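Local coordinates for 2,3-dimethylmalate lyase (Aspergillus niger, PDB 3FA4), which is a lyase of the phosphoenolpyruvate phosphomutase family that folds as a TIM-type barrel and binds a magnesium ion, at residues Val21-Tyr26 with Asp40-Thr45; Ala31-Ser36 with Phe275-Leu280; Pro82-Ala87 with Val109-Ile114; Asp154-Ala159 with Gly183-Phe188; Leu210-Val215 with Met231-Ile236. One frame throughout, in Å; residues are numbered along the deposited sequence.

Contacts 1, 3, 4 and 5 all pair neighbouring strands in the one parallel sheet of the chain, the wall of its TIM-type barrel, and follow one another in sequence. Contacts 1 and 3 have centres about 10 Å apart and meet where strand 42-44 lies beside strand 83-86; contact 4, about 9 Å from contact 3, joins it through strands 111-114 and 156-161. Contact 5 adjoins contact 1 through strands 20-25 and 235-238; G187 of contact 4 bonds to its L211, so the outermost strands meet and the barrel closes. Contact 2 lies outside the sheet but packs on contact 1 through helix 28-37; both touch the second subunit, and its long loop encloses contacts 3 to 5.

Contact 1 of 5, residues Val21-Tyr26 with Asp40-Thr45; sequences VAPGVY and DALYMT
Y43 grips strand 20-25 through both of its backbone polar atoms. Its N donates to P23 O (2.9 Å between Y43 N and P23 O), while Y43 O takes the N-H of V25 in a short, straight bond (V25 N to Y43 O 2.8 Å, 165° at the hydrogen). One step on, T45 N donates to V25 O. Two carbonyls receive a CA-H as well: G24 CA lies 3.3 Å from Y43 O, and M44 CA 3.4 Å from V25 O. At the start of the pairing, a water takes over, donating to V21 O and accepting from D40 N.

The side chains fill in around this ladder. A22 CB packs on A41 CB at 3.8 Å, and V25 CG2 lies against L42 CB. The Y43 ring leads away from strand 20-25, with CG anti to its backbone N (chi1 170°), and G24 CA sits at its edge, near the ring plane. Its hydroxyl is hydrogen-bonded to H113, close to the magnesium ion. The methyl CG2 of T45 rests against V25 O, 3.1 Å away, and T45 OG1 caps helix 46-54 at G48 N. Y26 O is met by N70 ND2, and Y26 N by S30 OG.

These strands are the two arms of a beta-alpha-beta crossover through helix 28-37. P23 O, V25 N and O, Y43 N and O and T45 N are satisfied across the pair, whereas A22 and G24 bond to strand 235-238 and L42 to segment 82-87 on the outer sides, so the backbone chemistry knits both strands into a continuous sheet.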
# COMPACT_ATOMS: atom_id res chain seq x y z
N VAL B 21 -23.90 12.41 -15.52
CA VAL B 21 -23.03 13.54 -15.73
C VAL B 21 -22.00 13.38 -14.66
O VAL B 21 -22.34 13.44 -13.49
CB VAL B 21 -23.74 14.95 -15.60
CG1 VAL B 21 -22.67 16.08 -15.75
CG2 VAL B 21 -24.83 15.11 -16.63
N ALA B 22 -20.76 13.16 -15.05
CA ALA B 22 -19.81 12.77 -14.10
C ALA B 22 -18.54 13.57 -14.29
O ALA B 22 -17.76 13.29 -15.19
CB ALA B 22 -19.59 11.26 -14.16
N PRO B 23 -18.31 14.60 -13.43
CA PRO B 23 -17.08 15.33 -13.57
C PRO B 23 -15.87 14.51 -13.21
O PRO B 23 -15.91 13.64 -12.30
CB PRO B 23 -17.29 16.54 -12.64
CG PRO B 23 -18.14 16.06 -11.67
CD PRO B 23 -19.13 15.23 -12.38
N GLY B 24 -14.78 14.81 -13.89
CA GLY B 24 -13.55 14.08 -13.62
C GLY B 24 -12.90 14.60 -12.34
O GLY B 24 -12.58 15.81 -12.21
N VAL B 25 -12.71 13.69 -11.39
CA VAL B 25 -11.99 13.92 -10.14
C VAL B 25 -10.79 12.95 -10.01
O VAL B 25 -10.67 11.99 -10.76
CB VAL B 25 -12.91 13.87 -8.91
CG1 VAL B 25 -14.03 14.84 -9.06
CG2 VAL B 25 -13.29 12.41 -8.52
N TYR B 26 -9.85 13.26 -9.12
CA TYR B 26 -8.54 12.58 -9.13
C TYR B 26 -7.94 12.33 -7.72
O TYR B 26 -6.86 11.76 -7.60
CB TYR B 26 -7.54 13.31 -10.02
CG TYR B 26 -7.20 14.70 -9.55
CD1 TYR B 26 -7.93 15.81 -9.95
CD2 TYR B 26 -6.15 14.90 -8.70
CE1 TYR B 26 -7.62 17.09 -9.45
CE2 TYR B 26 -5.86 16.13 -8.21
CZ TYR B 26 -6.60 17.23 -8.61
OH TYR B 26 -6.21 18.42 -8.10
N ASP B 40 -24.23 14.08 -9.06
CA ASP B 40 -24.74 12.74 -8.68
C ASP B 40 -23.91 11.55 -9.23
O ASP B 40 -24.41 10.41 -9.26
CB ASP B 40 -26.12 12.50 -9.22
CG ASP B 40 -27.17 13.31 -8.52
OD1 ASP B 40 -27.08 13.64 -7.29
OD2 ASP B 40 -28.17 13.59 -9.22
N ALA B 41 -22.69 11.83 -9.70
CA ALA B 41 -21.80 10.81 -10.23
C ALA B 41 -20.44 11.45 -10.34
O ALA B 41 -20.35 12.65 -10.54
CB ALA B 41 -22.29 10.35 -11.61
N LEU B 42 -19.38 10.65 -10.19
CA LEU B 42 -18.05 11.17 -10.37
C LEU B 42 -17.29 10.23 -11.32
O LEU B 42 -17.69 9.08 -11.54
CB LEU B 42 -17.32 11.27 -9.05
CG LEU B 42 -17.92 11.95 -7.84
CD1 LEU B 42 -17.20 11.47 -6.60
CD2 LEU B 42 -17.93 13.53 -7.99
N TYR B 43 -16.21 10.74 -11.89
CA TYR B 43 -15.40 9.95 -12.77
C TYR B 43 -14.00 10.04 -12.23
O TYR B 43 -13.49 11.14 -12.20
CB TYR B 43 -15.47 10.48 -14.24
CG TYR B 43 -14.47 9.85 -15.13
CD1 TYR B 43 -14.54 8.48 -15.45
CD2 TYR B 43 -13.40 10.58 -15.57
CE1 TYR B 43 -13.56 7.87 -16.24
CE2 TYR B 43 -12.39 9.97 -16.34
CZ TYR B 43 -12.47 8.64 -16.66
OH TYR B 43 -11.48 8.14 -17.44
N MET B 44 -13.37 8.91 -11.87
CA MET B 44 -11.95 8.93 -11.50
C MET B 44 -11.10 8.84 -12.68
O MET B 44 -11.01 7.78 -13.32
CB MET B 44 -11.59 7.76 -10.59
CG MET B 44 -10.22 7.88 -10.04
SD MET B 44 -9.65 6.42 -9.18
CE MET B 44 -8.91 5.48 -10.57
N THR B 45 -10.41 9.93 -12.99
CA THR B 45 -9.52 9.95 -14.14
C THR B 45 -8.17 9.29 -13.83
O THR B 45 -7.57 9.52 -12.76
CB THR B 45 -9.31 11.42 -14.61
OG1 THR B 45 -8.15 11.52 -15.44
CG2 THR B 45 -9.08 12.36 -13.41
O HOH W 1 -24.33 14.58 -12.00

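Contact 2 of 5, residues Ala31-Ser36 with Phe275-Leu280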
# COMPACT_ATOMS: atom_id res chain seq x y z
N ALA B 31 -12.86 15.30 -5.38
CA ALA B 31 -14.06 14.51 -5.07
C ALA B 31 -15.01 15.21 -4.11
O ALA B 31 -16.20 15.28 -4.39
CB ALA B 31 -13.67 13.15 -4.58
N ARG B 32 -14.49 15.80 -3.01
CA ARG B 32 -15.30 16.59 -2.07
C ARG B 32 -15.88 17.84 -2.69
O ARG B 32 -17.08 18.12 -2.48
CB ARG B 32 -14.52 17.07 -0.84
CG ARG B 32 -14.01 16.01 0.00
CD ARG B 32 -15.13 15.52 0.80
NE ARG B 32 -14.66 14.57 1.80
CZ ARG B 32 -15.41 14.09 2.79
NH1 ARG B 32 -16.70 14.45 2.92
NH2 ARG B 32 -14.88 13.26 3.65
N VAL B 33 -15.04 18.61 -3.40
CA VAL B 33 -15.53 19.81 -4.16
C VAL B 33 -16.67 19.51 -5.16
O VAL B 33 -17.71 20.16 -5.17
CB VAL B 33 -14.38 20.55 -4.82
CG1 VAL B 33 -14.86 21.73 -5.53
CG2 VAL B 33 -13.27 20.96 -3.77
N ALA B 34 -16.48 18.49 -5.99
CA ALA B 34 -17.49 18.08 -6.97
C ALA B 34 -18.78 17.61 -6.30
O ALA B 34 -19.89 17.93 -6.76
CB ALA B 34 -16.91 16.96 -7.86
N LEU B 35 -18.67 16.79 -5.24
CA LEU B 35 -19.84 16.38 -4.49
C LEU B 35 -20.64 17.59 -3.86
O LEU B 35 -21.87 17.57 -3.85
CB LEU B 35 -19.43 15.38 -3.41
CG LEU B 35 -19.58 13.86 -3.55
CD1 LEU B 35 -20.12 13.33 -4.88
CD2 LEU B 35 -18.32 13.08 -3.04
N SER B 36 -19.92 18.61 -3.34
CA SER B 36 -20.50 19.78 -2.70
C SER B 36 -21.24 20.65 -3.71
O SER B 36 -22.08 21.48 -3.30
CB SER B 36 -19.41 20.65 -2.07
OG SER B 36 -18.64 19.95 -1.11
N PHE B 275 -11.18 21.84 6.46
CA PHE B 275 -11.69 20.63 7.10
C PHE B 275 -13.20 20.47 6.92
O PHE B 275 -13.68 19.36 6.85
CB PHE B 275 -11.32 20.64 8.55
CG PHE B 275 -9.86 20.87 8.81
CD1 PHE B 275 -9.44 21.48 9.99
CD2 PHE B 275 -8.88 20.46 7.86
CE1 PHE B 275 -8.10 21.69 10.23
CE2 PHE B 275 -7.53 20.70 8.09
CZ PHE B 275 -7.14 21.32 9.28
N ARG B 276 -13.97 21.55 6.83
CA ARG B 276 -15.40 21.41 6.52
C ARG B 276 -15.67 20.87 5.12
O ARG B 276 -16.56 20.07 4.92
CB ARG B 276 -16.16 22.72 6.72
CG ARG B 276 -16.41 23.04 8.20
CD ARG B 276 -17.20 24.32 8.31
NE ARG B 276 -16.64 25.27 9.28
CZ ARG B 276 -16.19 26.50 8.95
NH1 ARG B 276 -16.18 26.92 7.69
NH2 ARG B 276 -15.74 27.31 9.91
N VAL B 277 -14.93 21.35 4.14
CA VAL B 277 -15.02 20.87 2.78
C VAL B 277 -14.81 19.37 2.80
O VAL B 277 -15.54 18.65 2.08
CB VAL B 277 -13.96 21.60 1.87
CG1 VAL B 277 -13.51 20.72 0.70
CG2 VAL B 277 -14.52 22.99 1.38
N CYS B 278 -13.82 18.93 3.61
CA CYS B 278 -13.53 17.54 3.85
C CYS B 278 -14.36 16.85 4.92
O CYS B 278 -13.92 15.87 5.50
CB CYS B 278 -12.06 17.34 4.13
SG CYS B 278 -11.07 17.80 2.72
N GLY B 279 -15.58 17.30 5.15
CA GLY B 279 -16.47 16.58 6.06
C GLY B 279 -16.07 16.46 7.53
O GLY B 279 -16.27 15.39 8.12
N LEU B 280 -15.55 17.54 8.13
CA LEU B 280 -15.32 17.65 9.59
C LEU B 280 -16.56 17.37 10.38
O LEU B 280 -16.51 16.57 11.29
CB LEU B 280 -14.89 19.07 9.99
CG LEU B 280 -14.37 19.32 11.42
CD1 LEU B 280 -13.29 18.32 11.83
CD2 LEU B 280 -13.80 20.73 11.57
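The guanidinium of R32 lies with one face over the turn that ends helix 271-277: C278 O stands 3.3 Å above its plane and G279 N 3.8 Å above it, both offset toward the rim, while V277 O approaches obliquely. Although R32 NH2 comes 3.3 Å from C278 O, the angle is too poor for a hydrogen bond. R32 NH2 instead donates to the carbonyl of G55 of the second subunit.

The aliphatic part of the arginine does the rest of the touching. A bend at chi2 (-78°) carries the chain across V277 O, which lies 3.4 Å from R32 CD, and R32 CB meets V277 CG1 at 4.1 Å. V33 CG2 adds a looser contact to the same valine methyl. On the helix itself, S36 OG and S36 N both donate to R32 O, from opposite faces of its carbonyl plane.

G279 has positive phi, and its N bonds back to R276 O while L280 N bonds to F275 O. This is a Schellman motif closing helix 271-277, and the first barrel crossover helix, 28-37, docks its arginine against that helix end beside the second subunit.

Contact 3 of 5, residues Pro82-Ala87 with Val109-Ile114; sequences PVIADA and VAAFHI. With MG (magnesium ion), chain N.
A85 and A111 anchor the backbone pairing, with A85 N donating to A111 O (3.0 Å from A85 N to A111 O, 166° at the hydrogen). H113 N continues it to A85 O. At the beginning V83 O receives two weak bonds, from A110 N and A111 N, and at the end A87 N reaches H113 O weakly. F112 CA also approaches A85 O, at 3.1 Å, as a CA-H...O contact.

Among apolar contacts, A85 CB meets V109 CG1 at 3.8 Å, I84 CG1 lies against A111 CB, and A87 CB rests obliquely against the F112 ring at CD1.

The polar side chains meet at the C-terminal ends of the strands. D86 CA lies over one face of the H113 imidazole, 4.0 Å from the ring centroid, in a CH-pi contact. The aspartate carboxylate and the imidazole planes are 27° apart, and D86 OD1 comes 3.1 Å from H113 CE1 without a hydrogen bond to the ring. A chi1 of 178° extends the D86 carboxylate to the far side from its own N, where OD2 binds magnesium at 2.3 Å, while OD1 accepts from one of the metal-bound waters.

D88 and three waters complete the modelled magnesium shell. Strands 83-86 and 111-114, joined through helix 94-107, form a beta-alpha-beta unit whose C-terminal end carries the metal site, at the end of the barrel where TIM-barrel active sites lie.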
# COMPACT_ATOMS: atom_id res chain seq x y z
N PRO B 82 -22.58 7.06 -7.57
CA PRO B 82 -21.79 6.23 -8.50
C PRO B 82 -20.44 6.86 -8.86
O PRO B 82 -20.42 8.03 -9.25
CB PRO B 82 -22.66 6.19 -9.75
CG PRO B 82 -24.08 6.37 -9.25
CD PRO B 82 -23.91 7.40 -8.13
N VAL B 83 -19.37 6.10 -8.74
CA VAL B 83 -18.06 6.44 -9.27
C VAL B 83 -17.69 5.58 -10.46
O VAL B 83 -17.69 4.37 -10.39
CB VAL B 83 -16.98 6.35 -8.18
CG1 VAL B 83 -15.57 6.67 -8.70
CG2 VAL B 83 -17.34 7.20 -7.00
N ILE B 84 -17.38 6.23 -11.56
CA ILE B 84 -16.87 5.55 -12.79
C ILE B 84 -15.39 5.71 -12.76
O ILE B 84 -14.97 6.81 -12.73
CB ILE B 84 -17.43 6.20 -14.10
CG1 ILE B 84 -18.96 6.22 -14.02
CG2 ILE B 84 -16.93 5.43 -15.35
CD1 ILE B 84 -19.63 7.12 -14.94
N ALA B 85 -14.61 4.62 -12.75
CA ALA B 85 -13.18 4.66 -12.59
C ALA B 85 -12.37 4.21 -13.83
O ALA B 85 -12.65 3.20 -14.44
CB ALA B 85 -12.80 3.81 -11.43
N ASP B 86 -11.31 4.92 -14.17
CA ASP B 86 -10.41 4.40 -15.22
C ASP B 86 -9.87 3.02 -14.72
O ASP B 86 -9.79 2.86 -13.48
CB ASP B 86 -9.34 5.44 -15.51
CG ASP B 86 -8.36 4.98 -16.53
OD1 ASP B 86 -8.65 4.05 -17.34
OD2 ASP B 86 -7.23 5.53 -16.52
N ALA B 87 -9.65 2.02 -15.60
CA ALA B 87 -9.00 0.75 -15.21
C ALA B 87 -8.01 0.34 -16.30
O ALA B 87 -7.61 -0.83 -16.38
CB ALA B 87 -10.00 -0.43 -14.97
N VAL B 109 -16.73 0.54 -6.30
CA VAL B 109 -16.71 1.23 -7.62
C VAL B 109 -17.97 0.90 -8.39
O VAL B 109 -18.33 -0.25 -8.38
CB VAL B 109 -15.47 0.89 -8.40
CG1 VAL B 109 -15.46 1.69 -9.70
CG2 VAL B 109 -14.26 1.26 -7.55
N ALA B 110 -18.68 1.89 -8.98
CA ALA B 110 -19.88 1.61 -9.79
C ALA B 110 -19.66 1.11 -11.26
O ALA B 110 -20.48 0.36 -11.78
CB ALA B 110 -20.86 2.77 -9.74
N ALA B 111 -18.62 1.56 -11.93
CA ALA B 111 -18.34 1.18 -13.29
C ALA B 111 -16.84 1.38 -13.50
O ALA B 111 -16.26 2.15 -12.78
CB ALA B 111 -19.12 2.08 -14.25
N PHE B 112 -16.21 0.70 -14.45
CA PHE B 112 -14.80 1.00 -14.79
C PHE B 112 -14.64 0.81 -16.26
O PHE B 112 -15.31 -0.03 -16.83
CB PHE B 112 -13.80 0.06 -14.05
CG PHE B 112 -14.05 -1.41 -14.25
CD1 PHE B 112 -13.45 -2.11 -15.28
CD2 PHE B 112 -14.85 -2.11 -13.38
CE1 PHE B 112 -13.64 -3.49 -15.43
CE2 PHE B 112 -15.09 -3.48 -13.54
CZ PHE B 112 -14.47 -4.17 -14.57
N HIS B 113 -13.83 1.61 -16.93
CA HIS B 113 -13.59 1.21 -18.33
C HIS B 113 -12.31 0.40 -18.59
O HIS B 113 -11.34 0.63 -17.94
CB HIS B 113 -13.72 2.37 -19.36
CG HIS B 113 -12.98 3.62 -18.99
ND1 HIS B 113 -11.61 3.77 -19.19
CD2 HIS B 113 -13.43 4.79 -18.48
CE1 HIS B 113 -11.24 4.98 -18.78
NE2 HIS B 113 -12.32 5.62 -18.35
N ILE B 114 -12.35 -0.49 -19.58
CA ILE B 114 -11.20 -1.32 -20.04
C ILE B 114 -11.00 -1.17 -21.57
O ILE B 114 -11.96 -1.25 -22.32
CB ILE B 114 -11.39 -2.82 -19.62
CG1 ILE B 114 -10.69 -3.04 -18.29
CG2 ILE B 114 -10.81 -3.83 -20.64
CD1 ILE B 114 -10.97 -4.28 -17.78
MG MG N . -5.88 5.29 -18.31
O HOH W 2 -7.28 4.69 -19.59
O HOH W 3 -4.61 6.15 -16.98
O HOH W 4 -6.38 7.40 -18.90

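Contact 4 of 5, residues Asp154-Ala159 with Gly183-Phe188; sequences DIVVIA and GADVGF
With CG beside its backbone N and anti to its carbonyl carbon (chi1 -54°), D185 swings its carboxylate across to strand 156-161. There D185 OD2 accepts from V157 N through its anti lone pair, at 2.8 Å between V157 N and D185 OD2. The return bond runs from D185 N to V157 O, 2.7 Å and in the carbonyl plane, so D185 clasps both polar backbone atoms of V157. V186 N also donates to V157 O, making that carbonyl doubly held.

Further along, A159 N meets V186 O in a nearly straight bond (172° at the hydrogen), and a weaker one joins F188 N to A159 O.

I158 and V186 lie side by side, pointing the same way, with I158 CG2 3.9 Å from V186 CB. The same isoleucine methyl sits near the plane of the F188 ring, at its edge, and touches F188 CB at 3.8 Å. On the opposite face from I158 and V186, A159 CB meets A184 CB at 3.6 Å. V156 CG1 packs at an angle on V186 CG2.

The second carboxylate oxygen, D185 OD1, forms a salt bridge to R10, which also donates to D154 O. D185 OD2 appears to stand in for a strand carbonyl where regular pairing begins, and the probably ionised carboxylate, shared between V157 N and R10, would fasten helix 5-13 to the N-terminal end of these strands.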
# COMPACT_ATOMS: atom_id res chain seq x y z
N ASP B 154 -22.64 -6.30 -9.54
CA ASP B 154 -23.33 -5.47 -10.53
C ASP B 154 -22.41 -4.37 -11.09
O ASP B 154 -22.87 -3.49 -11.77
CB ASP B 154 -24.45 -4.69 -9.87
CG ASP B 154 -25.70 -5.52 -9.60
OD1 ASP B 154 -25.87 -6.55 -10.26
OD2 ASP B 154 -26.53 -5.11 -8.74
N ILE B 155 -21.11 -4.40 -10.77
CA ILE B 155 -20.24 -3.39 -11.33
C ILE B 155 -20.53 -3.35 -12.86
O ILE B 155 -20.75 -4.39 -13.46
CB ILE B 155 -18.71 -3.67 -10.94
CG1 ILE B 155 -17.86 -2.38 -11.16
CG2 ILE B 155 -18.20 -4.88 -11.67
CD1 ILE B 155 -16.52 -2.39 -10.56
N VAL B 156 -20.57 -2.14 -13.43
CA VAL B 156 -20.85 -1.82 -14.83
C VAL B 156 -19.55 -1.87 -15.67
O VAL B 156 -18.62 -1.15 -15.41
CB VAL B 156 -21.65 -0.43 -14.90
CG1 VAL B 156 -21.70 0.19 -16.30
CG2 VAL B 156 -23.08 -0.60 -14.38
N VAL B 157 -19.47 -2.77 -16.65
CA VAL B 157 -18.31 -2.89 -17.52
C VAL B 157 -18.43 -1.96 -18.73
O VAL B 157 -19.33 -2.09 -19.56
CB VAL B 157 -18.03 -4.37 -17.94
CG1 VAL B 157 -16.76 -4.44 -18.70
CG2 VAL B 157 -17.85 -5.23 -16.68
N ILE B 158 -17.55 -0.97 -18.79
CA ILE B 158 -17.52 -0.09 -19.94
C ILE B 158 -16.42 -0.57 -20.88
O ILE B 158 -15.33 -0.77 -20.40
CB ILE B 158 -17.33 1.36 -19.56
CG1 ILE B 158 -18.34 1.75 -18.43
CG2 ILE B 158 -17.46 2.19 -20.82
CD1 ILE B 158 -18.42 3.21 -18.01
N ALA B 159 -16.74 -0.79 -22.17
CA ALA B 159 -15.80 -1.21 -23.20
C ALA B 159 -15.31 0.02 -23.98
O ALA B 159 -16.06 0.67 -24.67
CB ALA B 159 -16.44 -2.27 -24.15
N GLY B 183 -20.56 -9.16 -23.46
CA GLY B 183 -21.21 -8.79 -22.24
C GLY B 183 -21.05 -7.38 -21.67
O GLY B 183 -21.71 -7.05 -20.70
N ALA B 184 -20.16 -6.55 -22.24
CA ALA B 184 -19.91 -5.19 -21.71
C ALA B 184 -21.22 -4.40 -21.68
O ALA B 184 -22.12 -4.62 -22.53
CB ALA B 184 -18.87 -4.45 -22.57
N ASP B 185 -21.33 -3.47 -20.73
CA ASP B 185 -22.63 -2.80 -20.49
C ASP B 185 -22.75 -1.43 -21.23
O ASP B 185 -23.85 -0.91 -21.48
CB ASP B 185 -22.89 -2.59 -18.98
CG ASP B 185 -22.77 -3.86 -18.18
OD1 ASP B 185 -23.67 -4.70 -18.32
OD2 ASP B 185 -21.82 -4.02 -17.35
N VAL B 186 -21.62 -0.85 -21.54
CA VAL B 186 -21.57 0.49 -22.11
C VAL B 186 -20.44 0.50 -23.12
O VAL B 186 -19.37 -0.17 -22.90
CB VAL B 186 -21.28 1.56 -21.01
CG1 VAL B 186 -21.22 2.95 -21.57
CG2 VAL B 186 -22.31 1.44 -19.88
N GLY B 187 -20.65 1.24 -24.21
CA GLY B 187 -19.54 1.52 -25.15
C GLY B 187 -18.93 2.90 -25.12
O GLY B 187 -19.62 3.89 -24.97
N PHE B 188 -17.62 3.00 -25.39
CA PHE B 188 -16.85 4.24 -25.16
C PHE B 188 -15.89 4.35 -26.37
O PHE B 188 -14.85 3.67 -26.39
CB PHE B 188 -16.10 4.03 -23.80
CG PHE B 188 -15.10 5.17 -23.38
CD1 PHE B 188 -14.61 5.22 -22.09
CD2 PHE B 188 -14.73 6.18 -24.22
CE1 PHE B 188 -13.77 6.21 -21.67
CE2 PHE B 188 -13.89 7.12 -23.81
CZ PHE B 188 -13.39 7.13 -22.53

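Contact 5 of 5, residues Leu210-Val215 with Met231-Ile236; sequences LLLNMV and MGFRII
The F233 ring receives L212 squarely on one face: L212 CB stands over its centre, 3.8 Å from the centroid and 9° off the ring normal, a CH-pi contact. L210 O lies at the ring edge, near its plane, and L210 CB touches F233 CD2 at 4.0 Å. The phenylalanine therefore packs its flat side on one leucine and its rim against another.

Beyond it, L212 and I236 run side by side in the same direction, their ends meeting at L212 CD2 and I236 CD1, 4.0 Å apart. M214 CB extends this row against I236 CG1. On the other face of the sheet L211 and I235 meet at an angle, with L211 CD1 3.7 Å from I235 CG2. The first torsion of L211, 177°, turns CG directly away from the main-chain N and sets the branch beside that isoleucine methyl; V186 and F188 press on the same leucine.

The backbone sets this register. L210 O is gripped twice, by R234 N at 2.9 Å and by I235 N at 3.2 Å. L212 N then donates to I235 O, 2.8 Å from L212 N to I235 O.

Before these bonds, G232 with positive phi closes helix 225-231 in a Schellman motif and turns the chain into strand 235-238. Strand 211-213, that helix and strand 235-238 form a right-handed beta-alpha-beta unit, the repeating element of TIM-type barrels.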
# COMPACT_ATOMS: atom_id res chain seq x y z
N LEU B 210 -24.01 4.47 -24.52
CA LEU B 210 -22.72 4.98 -24.81
C LEU B 210 -22.33 6.15 -23.97
O LEU B 210 -23.16 6.80 -23.40
CB LEU B 210 -22.51 5.23 -26.29
CG LEU B 210 -22.97 4.23 -27.34
CD1 LEU B 210 -22.88 4.81 -28.67
CD2 LEU B 210 -22.18 3.00 -27.31
N LEU B 211 -21.03 6.36 -23.89
CA LEU B 211 -20.42 7.31 -23.01
C LEU B 211 -19.63 8.24 -23.88
O LEU B 211 -18.84 7.80 -24.66
CB LEU B 211 -19.46 6.61 -22.05
CG LEU B 211 -18.61 7.38 -21.05
CD1 LEU B 211 -18.35 6.55 -19.88
CD2 LEU B 211 -17.35 7.90 -21.58
N LEU B 212 -19.87 9.53 -23.76
CA LEU B 212 -19.04 10.51 -24.38
C LEU B 212 -17.91 11.02 -23.51
O LEU B 212 -18.13 11.50 -22.44
CB LEU B 212 -19.86 11.66 -24.93
CG LEU B 212 -19.18 12.90 -25.50
CD1 LEU B 212 -18.48 12.61 -26.73
CD2 LEU B 212 -20.15 13.97 -25.68
N ASN B 213 -16.70 10.92 -23.99
CA ASN B 213 -15.58 11.55 -23.32
C ASN B 213 -15.27 13.02 -23.72
O ASN B 213 -14.67 13.34 -24.80
CB ASN B 213 -14.33 10.70 -23.44
CG ASN B 213 -13.19 11.25 -22.60
OD1 ASN B 213 -13.37 11.91 -21.54
ND2 ASN B 213 -11.98 10.98 -23.08
N MET B 214 -15.65 13.94 -22.84
CA MET B 214 -15.58 15.34 -23.16
C MET B 214 -14.39 16.02 -22.50
O MET B 214 -14.48 16.69 -21.48
CB MET B 214 -16.90 16.05 -22.79
CG MET B 214 -17.05 17.46 -23.40
SD MET B 214 -17.10 17.36 -25.18
CE MET B 214 -15.39 17.63 -25.61
N VAL B 215 -13.24 15.82 -23.09
CA VAL B 215 -12.08 16.61 -22.78
C VAL B 215 -12.06 17.73 -23.82
O VAL B 215 -11.91 17.47 -25.02
CB VAL B 215 -10.83 15.79 -22.83
CG1 VAL B 215 -9.69 16.68 -22.29
CG2 VAL B 215 -10.99 14.63 -21.98
N MET B 231 -28.40 13.99 -28.20
CA MET B 231 -27.87 13.14 -29.26
C MET B 231 -28.21 11.69 -28.92
O MET B 231 -28.26 10.86 -29.80
CB MET B 231 -26.35 13.25 -29.44
CG MET B 231 -25.87 14.53 -29.90
SD MET B 231 -24.09 14.55 -29.90
CE MET B 231 -23.77 16.00 -30.99
N GLY B 232 -28.35 11.35 -27.65
CA GLY B 232 -28.66 9.99 -27.26
C GLY B 232 -27.63 9.26 -26.45
O GLY B 232 -27.75 8.04 -26.27
N PHE B 233 -26.61 9.96 -25.93
CA PHE B 233 -25.59 9.30 -25.04
C PHE B 233 -26.23 9.07 -23.71
O PHE B 233 -27.26 9.71 -23.38
CB PHE B 233 -24.37 10.18 -24.82
CG PHE B 233 -23.47 10.27 -26.00
CD1 PHE B 233 -23.58 11.32 -26.89
CD2 PHE B 233 -22.54 9.24 -26.26
CE1 PHE B 233 -22.75 11.38 -28.02
CE2 PHE B 233 -21.70 9.29 -27.37
CZ PHE B 233 -21.79 10.35 -28.25
N ARG B 234 -25.68 8.16 -22.95
CA ARG B 234 -26.16 7.83 -21.64
C ARG B 234 -25.27 8.32 -20.54
O ARG B 234 -25.69 8.47 -19.45
CB ARG B 234 -26.43 6.36 -21.52
CG ARG B 234 -27.37 5.90 -22.53
CD ARG B 234 -28.79 6.37 -22.29
NE ARG B 234 -29.48 5.30 -21.62
CZ ARG B 234 -29.89 5.32 -20.37
NH1 ARG B 234 -29.77 6.38 -19.62
NH2 ARG B 234 -30.44 4.25 -19.89
N ILE B 235 -24.02 8.61 -20.86
CA ILE B 235 -23.07 9.13 -19.89
C ILE B 235 -22.20 10.14 -20.59
O ILE B 235 -21.74 9.93 -21.76
CB ILE B 235 -22.21 7.97 -19.29
CG1 ILE B 235 -23.13 6.84 -18.78
CG2 ILE B 235 -21.05 8.48 -18.36
CD1 ILE B 235 -22.42 5.49 -18.53
N ILE B 236 -21.98 11.24 -19.87
CA ILE B 236 -20.90 12.18 -20.21
C ILE B 236 -19.95 12.34 -19.01
O ILE B 236 -20.38 12.43 -17.85
CB ILE B 236 -21.49 13.56 -20.72
CG1 ILE B 236 -20.42 14.42 -21.44
CG2 ILE B 236 -22.17 14.30 -19.55
CD1 ILE B 236 -21.01 15.67 -22.14
O HOH W 5 -26.20 5.68 -26.28